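Local coordinates for ribokinase, putative (Burkholderia thailandensis, PDB 3B1N), which probably transfers a phosphate from ATP to nucleosides, and binds ADP together with the nucleoside mizoribine in a ribokinase-type fold, at residues 76-79 and 80-83; 127-130 and 131-134; 149-152 and 153-157. All blocks are in the same frame, centred on the assembly; numbering follows the deposited sequence.

Interaction 1 (76-79 and 80-83); sequences QPYL and DRMD
Gln-76 sets its CG anti to the backbone N (chi1 -157°) and then bends at chi2, which swings its amide down the helix toward Asp-80, whose CG lies beside its own backbone N and leaves the carboxylate facing back. The two meet as an i to i+4 pair in the first turns of helix 76-85, the helix of a right-handed beta-alpha-beta crossover between strands 64-71 and 88-95. Gln-76 NE2 donates to Asp-80 OD1 at 2.9 Å, and the bond is nearly straight at 166°. The oxygen lies almost in the amide plane, yet the amide reaches it from above the carboxylate plane, and the two flat groups are turned 43° against each other. Asp-80 also gives its backbone N to Gln-76 O at 2.8 Å, so one pair of residues is joined twice, through backbone and through side chain. Polar groups suit this outer face, and Pro-77 suits the first turn, where its missing N-H costs no helical bond.

The inner face is made differently. Tyr-78 presents the edge of its ring to Met-82, with CD2 of Tyr-78 4.2 Å from CG of Met-82, while CD of Arg-81 approaches the same ring obliquely at 4.4 Å from CE2. Met-82, flexible and apolar, packs down on Met-66 and Val-92, and Leu-79 fills in against Leu-70 and Val-94. The phenol OH is satisfied by Gly-47 O and Gln-290, and the extended Arg-81 reaches the same glutamine. Tyr-78 thus backs the nucleoside pocket without entering it, about 7 Å from the bound mizoribine. The helical bond between the tyrosine and the methionine runs from Met-82 N to Tyr-78 O at 3.0 Å.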
loop_
_atom_site.group_PDB
_atom_site.type_symbol
_atom_site.label_atom_id
_atom_site.label_comp_id
_atom_site.label_asym_id
_atom_site.label_seq_id
_atom_site.Cartn_x
_atom_site.Cartn_y
_atom_site.Cartn_z
ATOM N N GLN B 76 3.695 18.733 16.959
ATOM C CA GLN B 76 2.768 19.593 17.734
ATOM C C GLN B 76 1.288 19.224 17.650
ATOM O O GLN B 76 0.627 19.215 18.714
ATOM C CB GLN B 76 2.963 21.087 17.379
ATOM C CG GLN B 76 2.454 22.048 18.518
ATOM C CD GLN B 76 3.241 21.872 19.814
ATOM O OE1 GLN B 76 4.479 22.025 19.809
ATOM N NE2 GLN B 76 2.558 21.584 20.923
ATOM N N PRO B 77 0.780 18.870 16.466
ATOM C CA PRO B 77 -0.649 18.495 16.451
ATOM C C PRO B 77 -0.956 17.315 17.355
ATOM O O PRO B 77 -2.038 17.265 17.980
ATOM C CB PRO B 77 -0.920 18.171 14.974
ATOM C CG PRO B 77 0.049 19.130 14.269
ATOM C CD PRO B 77 1.312 19.039 15.094
ATOM N N TYR B 78 -0.061 16.345 17.426
ATOM C CA TYR B 78 -0.274 15.190 18.301
ATOM C C TYR B 78 -0.154 15.573 19.763
ATOM O O TYR B 78 -0.969 15.094 20.561
ATOM C CB TYR B 78 0.701 14.037 17.942
ATOM C CG TYR B 78 0.040 12.664 17.909
ATOM C CD1 TYR B 78 0.308 11.752 16.870
ATOM C CD2 TYR B 78 -0.745 12.222 18.974
ATOM C CE1 TYR B 78 -0.265 10.491 16.845
ATOM C CE2 TYR B 78 -1.325 10.965 18.957
ATOM C CZ TYR B 78 -1.077 10.097 17.884
ATOM O OH TYR B 78 -1.649 8.853 17.902
ATOM N N LEU B 79 0.833 16.422 20.112
ATOM C CA LEU B 79 0.968 16.875 21.501
ATOM C C LEU B 79 -0.295 17.609 21.887
ATOM O O LEU B 79 -0.818 17.356 23.017
ATOM C CB LEU B 79 2.179 17.778 21.703
ATOM C CG LEU B 79 3.494 17.082 21.325
ATOM C CD1 LEU B 79 4.601 18.085 21.491
ATOM C CD2 LEU B 79 3.774 15.817 22.174
ATOM N N ASP B 80 -0.796 18.468 20.984
ATOM C CA ASP B 80 -2.000 19.284 21.341
ATOM C C ASP B 80 -3.213 18.381 21.487
ATOM O O ASP B 80 -4.043 18.593 22.366
ATOM C CB ASP B 80 -2.204 20.332 20.252
ATOM C CG ASP B 80 -1.142 21.413 20.285
ATOM O OD1 ASP B 80 -0.318 21.461 21.221
ATOM O OD2 ASP B 80 -1.202 22.233 19.356
ATOM N N ARG B 81 -3.297 17.348 20.667
ATOM C CA ARG B 81 -4.402 16.406 20.764
ATOM C C ARG B 81 -4.357 15.647 22.098
ATOM O O ARG B 81 -5.391 15.439 22.739
ATOM C CB ARG B 81 -4.318 15.425 19.609
ATOM C CG ARG B 81 -5.259 14.238 19.741
ATOM C CD ARG B 81 -5.058 13.327 18.560
ATOM N NE ARG B 81 -5.944 12.139 18.611
ATOM C CZ ARG B 81 -7.223 12.191 18.279
ATOM N NH1 ARG B 81 -7.738 13.356 17.931
ATOM N NH2 ARG B 81 -7.990 11.104 18.310
ATOM N N MET B 82 -3.163 15.259 22.547
ATOM C CA MET B 82 -3.044 14.531 23.791
ATOM C C MET B 82 -3.536 15.424 24.907
ATOM O O MET B 82 -4.296 14.959 25.772
ATOM C CB MET B 82 -1.594 14.148 24.011
ATOM C CG MET B 82 -1.231 13.005 23.109
ATOM S SD MET B 82 0.493 12.553 23.326
ATOM C CE MET B 82 0.481 11.955 24.997
ATOM N N ASP B 83 -3.167 16.701 24.867
ATOM C CA ASP B 83 -3.611 17.656 25.885
ATOM C C ASP B 83 -5.140 17.779 25.888
ATOM O O ASP B 83 -5.733 17.751 26.987
ATOM C CB ASP B 83 -3.016 19.043 25.661
ATOM C CG ASP B 83 -1.537 19.124 25.959
ATOM O OD1 ASP B 83 -0.955 20.174 25.595
ATOM O OD2 ASP B 83 -0.942 18.196 26.571
#

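Interaction 2 (127-130 and 131-134); sequences VNHA and GEAK
His-129 and Glu-132 run alongside each other at a short 3-10 turn, the histidine just before it and the glutamate within it, in the connection between strands 113-118 and 138-141 of the ribokinase-like fold. CB of His-129 rests 3.7 Å from CD of Glu-132, and the imidazole and carboxylate planes are only 13° apart. They form no bond with each other: ND1 of His-129 stays 4.5 Å from OE2 of Glu-132. The imidazole instead gives its polar end to Glu-155 on helix 146-158.

The backbone of the turn sets this pair up. Glu-132 N donates to His-129 O at 3.1 Å, and the next bond in the i to i+3 pattern runs from Ala-133 N to Ala-130 O. Both donors stand well above the plane of the carbonyl they meet, 54° out of it for the first, as expected in so tightly wound a turn.

Farther out, Ala-130 is buried among Leu-4, Cys-6, Met-67 and Leu-156, where a small methyl suits the junction between sheet and helix, while Ala-133 sits on Leu-4 and Tyr-91. On the exposed side, OE1 of Glu-132 accepts from a water 3.1 Å away, and that water also donates weakly to Val-127 O. A second water closes the other end of the turn, donating to Ala-130 O at 2.7 Å and to Ala-133 O at 3.0 Å.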
loop_
_atom_site.group_PDB
_atom_site.type_symbol
_atom_site.label_atom_id
_atom_site.label_comp_id
_atom_site.label_asym_id
_atom_site.label_seq_id
_atom_site.Cartn_x
_atom_site.Cartn_y
_atom_site.Cartn_z
ATOM N N VAL B 127 15.232 5.232 23.604
ATOM C CA VAL B 127 15.671 6.274 24.558
ATOM C C VAL B 127 14.765 6.355 25.788
ATOM O O VAL B 127 15.202 6.809 26.860
ATOM C CB VAL B 127 15.868 7.694 23.974
ATOM C CG1 VAL B 127 16.955 7.610 22.846
ATOM C CG2 VAL B 127 14.590 8.270 23.466
ATOM N N ASN B 128 13.517 5.875 25.651
ATOM C CA ASN B 128 12.635 5.760 26.836
ATOM C C ASN B 128 12.792 4.376 27.445
ATOM O O ASN B 128 12.818 3.346 26.752
ATOM C CB ASN B 128 11.153 5.893 26.433
ATOM C CG ASN B 128 10.712 7.321 26.091
ATOM O OD1 ASN B 128 9.914 7.523 25.135
ATOM N ND2 ASN B 128 11.134 8.304 26.877
ATOM N N HIS B 129 12.834 4.327 28.764
ATOM C CA HIS B 129 13.017 3.055 29.447
ATOM C C HIS B 129 11.808 2.714 30.285
ATOM O O HIS B 129 11.475 3.435 31.215
ATOM C CB HIS B 129 14.307 3.098 30.287
ATOM C CG HIS B 129 15.543 3.057 29.441
ATOM N ND1 HIS B 129 16.279 1.907 29.260
ATOM C CD2 HIS B 129 16.081 3.983 28.617
ATOM C CE1 HIS B 129 17.279 2.156 28.431
ATOM N NE2 HIS B 129 17.177 3.407 28.027
ATOM N N ALA B 130 11.135 1.623 29.926
ATOM C CA ALA B 130 9.844 1.275 30.555
ATOM C C ALA B 130 9.983 0.908 32.026
ATOM O O ALA B 130 9.049 1.141 32.809
ATOM C CB ALA B 130 9.189 0.130 29.771
ATOM N N GLY B 131 11.157 0.380 32.392
ATOM C CA GLY B 131 11.397 -0.088 33.778
ATOM C C GLY B 131 11.565 1.107 34.706
ATOM O O GLY B 131 11.563 0.976 35.944
ATOM N N GLU B 132 11.686 2.285 34.124
ATOM C CA GLU B 132 11.782 3.501 34.942
ATOM C C GLU B 132 10.475 4.260 35.162
ATOM O O GLU B 132 10.437 5.271 35.885
ATOM C CB GLU B 132 12.865 4.432 34.373
ATOM C CG GLU B 132 14.255 3.846 34.423
ATOM C CD GLU B 132 15.282 4.609 33.543
ATOM O OE1 GLU B 132 14.996 5.739 33.089
ATOM O OE2 GLU B 132 16.347 4.016 33.281
ATOM N N ALA B 133 9.392 3.808 34.531
ATOM C CA ALA B 133 8.120 4.502 34.680
ATOM C C ALA B 133 7.560 4.143 36.028
ATOM O O ALA B 133 7.598 2.983 36.384
ATOM C CB ALA B 133 7.129 4.063 33.579
ATOM N N LYS B 134 7.044 5.143 36.738
ATOM C CA LYS B 134 6.595 4.963 38.133
ATOM C C LYS B 134 5.135 4.561 38.288
ATOM O O LYS B 134 4.246 5.065 37.574
ATOM C CB LYS B 134 6.916 6.201 38.994
ATOM C CG LYS B 134 8.423 6.292 39.351
ATOM C CD LYS B 134 8.631 6.817 40.788
ATOM C CE LYS B 134 10.131 6.947 41.159
ATOM N NZ LYS B 134 10.861 5.645 41.305
HETATM O O HOH W 1 14.783 6.847 30.222
HETATM O O HOH W 2 7.918 0.256 35.138
#

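Interaction 3 (149-152 and 153-157); sequences MVQH and TEELA
Thr-153 touches back on the preceding turn of helix 146-158 with both branches. A chi1 of 67° aims OG1 back along the helix, where it donates to Val-150 O at 2.7 Å, while CG2 rests against Met-149 O. The hydroxyl of this buried residue is thereby satisfied within its own helix, which suits threonine to an inward-facing position. Glu-154 follows, and its N donates to the same Val-150 O at 3.0 Å, lying in the carbonyl plane; that oxygen is therefore gripped twice. The Glu-154 side chain bends at chi2 and carries its carboxylate off to a salt bridge with Arg-181. At Glu-155 the side chain runs extended alongside Gln-151, with OE2 of Glu-155 3.6 Å from CG of Gln-151 and the carboxylate and amide planes only 5° apart. No bond joins them in this conformer of Gln-151, one of two: its NE2 bonds His-126 O, and the Glu-155 carboxylate takes His-129 and the N of Gly-131. Leu-156 closes the series, its N donating to His-152 O at 2.8 Å and its apolar branches turning inward.

The helix bridges strands 138-141 and 163-165 as a beta-alpha-beta crossover. Thr-153 and Leu-156 lie on Val-141 and Phe-163 of those strands, Glu-154 and Ala-157 meet Leu-185 of helix 176-185, and His-152 packs against Ala-130 of the loop leading into strand 138-141.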
loop_
_atom_site.group_PDB
_atom_site.type_symbol
_atom_site.label_atom_id
_atom_site.label_comp_id
_atom_site.label_asym_id
_atom_site.label_seq_id
_atom_site.Cartn_x
_atom_site.Cartn_y
_atom_site.Cartn_z
ATOM N N MET B 149 11.317 -2.322 21.390
ATOM C CA MET B 149 10.393 -3.403 21.719
ATOM C C MET B 149 11.083 -4.397 22.644
ATOM O O MET B 149 10.534 -4.815 23.645
ATOM C CB MET B 149 9.927 -4.124 20.461
ATOM C CG MET B 149 9.102 -3.255 19.554
ATOM S SD MET B 149 8.467 -4.190 18.153
ATOM C CE MET B 149 7.342 -5.338 18.809
ATOM N N VAL B 150 12.290 -4.794 22.271
ATOM C CA VAL B 150 13.009 -5.797 23.040
ATOM C C VAL B 150 13.389 -5.279 24.434
ATOM O O VAL B 150 13.161 -5.954 25.440
ATOM C CB VAL B 150 14.298 -6.232 22.261
ATOM C CG1 VAL B 150 15.145 -7.153 23.141
ATOM C CG2 VAL B 150 13.928 -6.956 20.962
ATOM N N GLN B 151 13.898 -4.045 24.487
ATOM C CA GLN B 151 14.265 -3.375 25.722
ATOM C C GLN B 151 13.078 -3.255 26.675
ATOM O O GLN B 151 13.178 -3.477 27.854
ATOM C CB GLN B 151 14.754 -1.966 25.384
ATOM C CG GLN B 151 15.391 -1.222 26.506
ATOM C CD GLN B 151 15.734 0.185 26.070
ATOM O OE1 GLN B 151 16.824 0.437 25.533
ATOM N NE2 GLN B 151 14.776 1.086 26.200
ATOM N N HIS B 152 11.938 -2.837 26.131
ATOM C CA HIS B 152 10.766 -2.658 27.001
ATOM C C HIS B 152 10.341 -3.979 27.626
ATOM O O HIS B 152 9.945 -4.024 28.805
ATOM C CB HIS B 152 9.579 -2.053 26.226
ATOM C CG HIS B 152 9.811 -0.669 25.728
ATOM N ND1 HIS B 152 10.679 0.230 26.323
ATOM C CD2 HIS B 152 9.227 -0.009 24.698
ATOM C CE1 HIS B 152 10.657 1.366 25.637
ATOM N NE2 HIS B 152 9.780 1.240 24.647
ATOM N N THR B 153 10.394 -5.049 26.835
ATOM C CA THR B 153 10.027 -6.358 27.359
ATOM C C THR B 153 10.952 -6.811 28.475
ATOM O O THR B 153 10.466 -7.316 29.496
ATOM C CB THR B 153 9.876 -7.441 26.301
ATOM O OG1 THR B 153 11.126 -7.745 25.703
ATOM C CG2 THR B 153 8.935 -6.946 25.238
ATOM N N GLU B 154 12.259 -6.630 28.256
ATOM C CA GLU B 154 13.231 -6.981 29.295
ATOM C C GLU B 154 12.993 -6.183 30.570
ATOM O O GLU B 154 12.980 -6.750 31.676
ATOM C CB GLU B 154 14.677 -6.800 28.767
ATOM C CG GLU B 154 15.059 -7.795 27.656
ATOM C CD GLU B 154 15.302 -9.219 28.188
ATOM O OE1 GLU B 154 15.440 -9.418 29.426
ATOM O OE2 GLU B 154 15.371 -10.144 27.359
ATOM N N GLU B 155 12.799 -4.888 30.437
ATOM C CA GLU B 155 12.681 -3.999 31.577
ATOM C C GLU B 155 11.384 -4.200 32.331
ATOM O O GLU B 155 11.352 -4.197 33.551
ATOM C CB GLU B 155 12.823 -2.574 31.144
ATOM C CG GLU B 155 14.280 -2.282 30.738
ATOM C CD GLU B 155 14.521 -0.865 30.406
ATOM O OE1 GLU B 155 13.563 -0.073 30.566
ATOM O OE2 GLU B 155 15.671 -0.535 29.981
ATOM N N LEU B 156 10.283 -4.384 31.608
ATOM C CA LEU B 156 9.041 -4.596 32.330
ATOM C C LEU B 156 9.072 -5.910 33.111
ATOM O O LEU B 156 8.545 -5.988 34.234
ATOM C CB LEU B 156 7.827 -4.520 31.368
ATOM C CG LEU B 156 7.529 -3.122 30.856
ATOM C CD1 LEU B 156 6.667 -3.270 29.601
ATOM C CD2 LEU B 156 6.805 -2.259 31.910
ATOM N N ALA B 157 9.675 -6.953 32.530
ATOM C CA ALA B 157 9.723 -8.283 33.161
ATOM C C ALA B 157 10.593 -8.187 34.394
ATOM O O ALA B 157 10.295 -8.800 35.406
ATOM C CB ALA B 157 10.284 -9.316 32.193
#

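In the fold
Interactions 2 and 3 join directly, their centres 9 Å apart. Glu-155 of helix 146-158 accepts from His-129 through OE2, 2.6 Å from ND1 of the histidine, and from Gly-131 through OE1, 3.1 Å from the glycine N, so the loop turn is held against the helix. Interaction 1 stands apart, its centre about 21 Å from that of interaction 2 and 27 Å from that of interaction 3. Strands 64-71 and 88-95, which flank helix 76-85, also touch the loop of interaction 2. The side chains of Tyr-78 and Met-149 bring interactions 1 and 3 to about 7 and 6 Å from mizoribine, whereas interaction 2 lies away from the known binding sites.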